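Local coordinates for sporozoite microneme protein essential for cell traversal (Plasmodium berghei, PDB 4U5A) that is a microneme protein of malaria sporozoites, folded as a four-helix bundle and essential for their traversal of host cells, at residues Thr28-Ile39 / Ile113-Ile124. Residues are numbered along the deposited sequence; the frame is centred on the assembly and turned at random.
Sequences TKQTIKDLFLDI and IQINELNKSHII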
loop_
_atom_site.group_PDB
_atom_site.type_symbol
_atom_site.label_atom_id
_atom_site.label_comp_id
_atom_site.label_asym_id
_atom_site.label_seq_id
_atom_site.Cartn_x
_atom_site.Cartn_y
_atom_site.Cartn_z
ATOM N N THR A 28 4.271 -5.591 -1.008
ATOM C CA THR A 28 3.576 -4.321 -1.215
ATOM C C THR A 28 4.539 -3.135 -1.121
ATOM O O THR A 28 4.503 -2.211 -1.948
ATOM C CB THR A 28 2.445 -4.133 -0.188
ATOM O OG1 THR A 28 1.494 -5.196 -0.319
ATOM C CG2 THR A 28 1.746 -2.802 -0.400
ATOM N N LYS A 29 5.408 -3.182 -0.113
ATOM C CA LYS A 29 6.407 -2.146 0.108
ATOM C C LYS A 29 7.281 -1.997 -1.125
ATOM O O LYS A 29 7.532 -0.881 -1.584
ATOM C CB LYS A 29 7.271 -2.461 1.334
ATOM C CG LYS A 29 6.560 -2.274 2.669
ATOM C CD LYS A 29 7.546 -2.068 3.815
ATOM C CE LYS A 29 8.193 -3.362 4.266
ATOM N NZ LYS A 29 9.207 -3.100 5.329
ATOM N N GLN A 30 7.735 -3.124 -1.663
ATOM C CA GLN A 30 8.566 -3.101 -2.859
ATOM C C GLN A 30 7.805 -2.531 -4.054
ATOM O O GLN A 30 8.367 -1.778 -4.847
ATOM C CB GLN A 30 9.097 -4.503 -3.176
ATOM C CG GLN A 30 10.042 -4.552 -4.370
ATOM C CD GLN A 30 11.190 -3.560 -4.262
ATOM O OE1 GLN A 30 11.498 -2.847 -5.218
ATOM N NE2 GLN A 30 11.829 -3.511 -3.099
ATOM N N THR A 31 6.528 -2.880 -4.177
ATOM C CA THR A 31 5.705 -2.344 -5.261
ATOM C C THR A 31 5.632 -0.812 -5.207
ATOM O O THR A 31 5.862 -0.129 -6.215
ATOM C CB THR A 31 4.280 -2.928 -5.229
ATOM O OG1 THR A 31 4.341 -4.355 -5.360
ATOM C CG2 THR A 31 3.444 -2.353 -6.361
ATOM N N ILE A 32 5.314 -0.276 -4.029
ATOM C CA ILE A 32 5.202 1.176 -3.859
ATOM C C ILE A 32 6.558 1.869 -4.068
ATOM O O ILE A 32 6.643 2.955 -4.672
ATOM C CB ILE A 32 4.629 1.529 -2.475
ATOM C CG1 ILE A 32 3.273 0.843 -2.281
ATOM C CG2 ILE A 32 4.486 3.034 -2.318
ATOM C CD1 ILE A 32 2.634 1.108 -0.931
ATOM N N LYS A 33 7.620 1.238 -3.576
ATOM C CA LYS A 33 8.960 1.753 -3.817
ATOM C C LYS A 33 9.208 1.830 -5.316
ATOM O O LYS A 33 9.783 2.797 -5.794
ATOM C CB LYS A 33 10.028 0.892 -3.139
ATOM C CG LYS A 33 11.415 1.514 -3.199
ATOM C CD LYS A 33 11.422 2.906 -2.574
ATOM C CE LYS A 33 12.807 3.541 -2.625
ATOM N NZ LYS A 33 13.854 2.687 -2.001
ATOM N N ASP A 34 8.773 0.805 -6.050
ATOM C CA ASP A 34 8.868 0.803 -7.510
ATOM C C ASP A 34 8.083 1.956 -8.123
ATOM O O ASP A 34 8.508 2.530 -9.123
ATOM C CB ASP A 34 8.371 -0.521 -8.092
ATOM C CG ASP A 34 9.366 -1.645 -7.918
ATOM O OD1 ASP A 34 10.534 -1.355 -7.575
ATOM O OD2 ASP A 34 8.982 -2.817 -8.128
ATOM N N LEU A 35 6.939 2.292 -7.529
ATOM C CA LEU A 35 6.188 3.461 -7.979
ATOM C C LEU A 35 7.080 4.691 -7.899
ATOM O O LEU A 35 7.301 5.391 -8.900
ATOM C CB LEU A 35 4.929 3.678 -7.135
ATOM C CG LEU A 35 3.723 2.763 -7.351
ATOM C CD1 LEU A 35 2.564 3.198 -6.466
ATOM C CD2 LEU A 35 3.306 2.748 -8.811
ATOM N N PHE A 36 7.617 4.935 -6.706
ATOM C CA PHE A 36 8.466 6.104 -6.498
ATOM C C PHE A 36 9.721 6.115 -7.383
ATOM O O PHE A 36 10.097 7.158 -7.904
ATOM C CB PHE A 36 8.865 6.204 -5.026
ATOM C CG PHE A 36 7.847 6.907 -4.177
ATOM C CD1 PHE A 36 7.837 8.289 -4.089
ATOM C CD2 PHE A 36 6.896 6.187 -3.470
ATOM C CE1 PHE A 36 6.902 8.944 -3.311
ATOM C CE2 PHE A 36 5.956 6.832 -2.688
ATOM C CZ PHE A 36 5.958 8.214 -2.609
ATOM N N LEU A 37 10.350 4.958 -7.569
ATOM C CA LEU A 37 11.545 4.856 -8.404
ATOM C C LEU A 37 11.221 5.158 -9.861
ATOM O O LEU A 37 11.983 5.841 -10.547
ATOM C CB LEU A 37 12.174 3.465 -8.281
ATOM C CG LEU A 37 12.784 3.097 -6.924
ATOM C CD1 LEU A 37 13.443 1.732 -6.977
ATOM C CD2 LEU A 37 13.776 4.153 -6.465
ATOM N N ASP A 38 10.097 4.629 -10.335
ATOM C CA ASP A 38 9.659 4.866 -11.704
ATOM C C ASP A 38 9.343 6.343 -11.913
ATOM O O ASP A 38 9.554 6.883 -12.999
ATOM C CB ASP A 38 8.437 4.007 -12.043
ATOM C CG ASP A 38 8.771 2.533 -12.142
ATOM O OD1 ASP A 38 9.960 2.205 -12.346
ATOM O OD2 ASP A 38 7.847 1.704 -12.006
ATOM N N ILE A 39 8.848 6.999 -10.868
ATOM C CA ILE A 39 8.601 8.437 -10.951
ATOM C C ILE A 39 9.913 9.222 -10.963
ATOM O O ILE A 39 10.028 10.238 -11.648
ATOM C CB ILE A 39 7.721 8.936 -9.785
ATOM C CG1 ILE A 39 6.370 8.221 -9.788
ATOM C CG2 ILE A 39 7.506 10.442 -9.874
ATOM C CD1 ILE A 39 5.411 8.725 -8.730
ATOM N N ILE A 113 -2.703 0.749 -4.401
ATOM C CA ILE A 113 -1.611 0.646 -5.358
ATOM C C ILE A 113 -2.106 0.986 -6.758
ATOM O O ILE A 113 -1.456 1.743 -7.471
ATOM C CB ILE A 113 -0.971 -0.763 -5.368
ATOM C CG1 ILE A 113 -0.113 -0.979 -4.120
ATOM C CG2 ILE A 113 -0.115 -0.961 -6.610
ATOM C CD1 ILE A 113 0.583 -2.330 -4.090
ATOM N N GLN A 114 -3.262 0.453 -7.146
ATOM C CA GLN A 114 -3.814 0.780 -8.463
ATOM C C GLN A 114 -4.044 2.284 -8.623
ATOM O O GLN A 114 -3.583 2.919 -9.604
ATOM C CB GLN A 114 -5.130 0.034 -8.685
ATOM C CG GLN A 114 -4.966 -1.466 -8.814
ATOM C CD GLN A 114 -3.854 -1.852 -9.770
ATOM O OE1 GLN A 114 -3.815 -1.405 -10.918
ATOM N NE2 GLN A 114 -2.933 -2.681 -9.293
ATOM N N ILE A 115 -4.749 2.844 -7.642
ATOM C CA ILE A 115 -5.009 4.281 -7.596
ATOM C C ILE A 115 -3.723 5.090 -7.816
ATOM O O ILE A 115 -3.684 6.005 -8.654
ATOM C CB ILE A 115 -5.670 4.678 -6.258
ATOM C CG1 ILE A 115 -7.068 4.053 -6.152
ATOM C CG2 ILE A 115 -5.737 6.195 -6.112
ATOM C CD1 ILE A 115 -7.834 4.472 -4.915
ATOM N N ASN A 116 -2.669 4.749 -7.077
ATOM C CA ASN A 116 -1.423 5.506 -7.180
ATOM C C ASN A 116 -0.572 5.112 -8.391
ATOM O O ASN A 116 0.441 5.751 -8.672
ATOM C CB ASN A 116 -0.616 5.376 -5.891
ATOM C CG ASN A 116 -1.196 6.213 -4.770
ATOM O OD1 ASN A 116 -0.809 7.366 -4.578
ATOM N ND2 ASN A 116 -2.149 5.649 -4.038
ATOM N N GLU A 117 -0.970 4.057 -9.096
ATOM C CA GLU A 117 -0.352 3.738 -10.378
ATOM C C GLU A 117 -0.860 4.749 -11.386
ATOM O O GLU A 117 -0.081 5.346 -12.147
ATOM C CB GLU A 117 -0.699 2.318 -10.836
ATOM C CG GLU A 117 0.036 1.198 -10.121
ATOM C CD GLU A 117 -0.122 -0.141 -10.826
ATOM O OE1 GLU A 117 -0.717 -0.174 -11.925
ATOM O OE2 GLU A 117 0.335 -1.164 -10.270
ATOM N N LEU A 118 -2.173 4.969 -11.371
ATOM C CA LEU A 118 -2.734 6.007 -12.229
ATOM C C LEU A 118 -2.202 7.392 -11.828
ATOM O O LEU A 118 -1.910 8.228 -12.694
ATOM C CB LEU A 118 -4.264 5.974 -12.196
ATOM C CG LEU A 118 -4.970 6.959 -13.134
ATOM C CD1 LEU A 118 -4.558 6.692 -14.569
ATOM C CD2 LEU A 118 -6.483 6.858 -13.002
ATOM N N ASN A 119 -2.062 7.624 -10.522
ATOM C CA ASN A 119 -1.464 8.869 -10.024
ATOM C C ASN A 119 -0.014 9.065 -10.497
ATOM O O ASN A 119 0.387 10.174 -10.866
ATOM C CB ASN A 119 -1.513 8.909 -8.491
ATOM C CG ASN A 119 -2.877 9.329 -7.947
ATOM O OD1 ASN A 119 -3.641 10.035 -8.608
ATOM N ND2 ASN A 119 -3.180 8.897 -6.726
ATOM N N LYS A 120 0.761 7.981 -10.480
ATOM C CA LYS A 120 2.139 7.980 -10.971
ATOM C C LYS A 120 2.202 8.350 -12.445
ATOM O O LYS A 120 2.986 9.219 -12.843
ATOM C CB LYS A 120 2.784 6.608 -10.756
ATOM C CG LYS A 120 3.912 6.290 -11.734
ATOM C CD LYS A 120 4.335 4.830 -11.650
ATOM C CE LYS A 120 4.518 4.224 -13.033
ATOM N NZ LYS A 120 3.215 4.166 -13.754
ATOM N N SER A 121 1.379 7.679 -13.251
ATOM C CA SER A 121 1.315 7.970 -14.680
ATOM C C SER A 121 0.967 9.438 -14.913
ATOM O O SER A 121 1.574 10.110 -15.754
ATOM C CB SER A 121 0.296 7.065 -15.376
ATOM O OG SER A 121 0.714 5.710 -15.362
ATOM N N HIS A 122 -0.009 9.925 -14.153
ATOM C CA HIS A 122 -0.437 11.316 -14.236
ATOM C C HIS A 122 0.724 12.274 -13.945
ATOM O O HIS A 122 0.909 13.278 -14.647
ATOM C CB HIS A 122 -1.596 11.559 -13.265
ATOM C CG HIS A 122 -2.335 12.836 -13.504
ATOM N ND1 HIS A 122 -2.066 13.670 -14.569
ATOM C CD2 HIS A 122 -3.342 13.427 -12.814
ATOM C CE1 HIS A 122 -2.869 14.716 -14.524
ATOM N NE2 HIS A 122 -3.656 14.592 -13.468
ATOM N N ILE A 123 1.507 11.957 -12.914
ATOM C CA ILE A 123 2.649 12.787 -12.539
ATOM C C ILE A 123 3.724 12.789 -13.627
ATOM O O ILE A 123 4.228 13.851 -14.006
ATOM C CB ILE A 123 3.277 12.323 -11.204
ATOM C CG1 ILE A 123 2.329 12.612 -10.033
ATOM C CG2 ILE A 123 4.614 13.009 -10.967
ATOM C CD1 ILE A 123 2.767 11.988 -8.719
ATOM N N ILE A 124 4.077 11.604 -14.122
ATOM C CA ILE A 124 5.079 11.493 -15.182
ATOM C C ILE A 124 4.653 12.283 -16.414
ATOM O O ILE A 124 5.463 12.991 -17.006
ATOM C CB ILE A 124 5.354 10.022 -15.573
ATOM C CG1 ILE A 124 6.261 9.358 -14.531
ATOM C CG2 ILE A 124 6.047 9.945 -16.916
ATOM C CD1 ILE A 124 6.585 7.896 -14.819
#
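Lys120 runs its aliphatic chain between Leu35 and Ile39, part of the seam where helices 10-39 and 88-126 pack side by side in the four-helix bundle. The two segments point the same way, their axes 8° apart and 10.1 Å distant at closest approach, and no hydrogen bond crosses between them. The lysine CB already points at helix 10-39, and chi1 (154°, loosely anti to the backbone N) carries CG on to Ile39. That CB lies against CD1 and CG1 of Ile39, and Lys120 CG meets Ile39 CG1 at 3.7 Å. The chain stays extended to Lys120 CD, 3.7 Å from Leu35 CD2, and bends beyond, at chi3 and chi4. Lys120 CE then reaches CB of Asp38 at 4.0 Å. Lys120 NZ stays 5.5 Å from Asp38 OD2, too far for a salt bridge.

Leu35 enters as a knob into the hole formed by Ile113, Asn116, Glu117 and Lys120. Its two methyls divide the work: CD1 rests on CB of Asn116, while CD2 meets both CG of Glu117 and the lysine CD. The amide of Asn116 is engaged within its own helix, ND2 donating to the carbonyl of Leu112, and its side chain touches Phe181 of helix 167-197. Toward the segment starts, Ile113 CD1 touches two methyls, 3.7 Å from Thr31 CG2 and 3.9 Å from Thr28 CG2. The OG1 atoms of Thr28 and Thr31 hydrogen-bond to the backbone carbonyls of Asp24 and Ala27, respectively. At the other end, Ile39 CG2 packs on Ile123 CG2, and CD1 of Ile124 comes within 3.6 Å of Asp38 O.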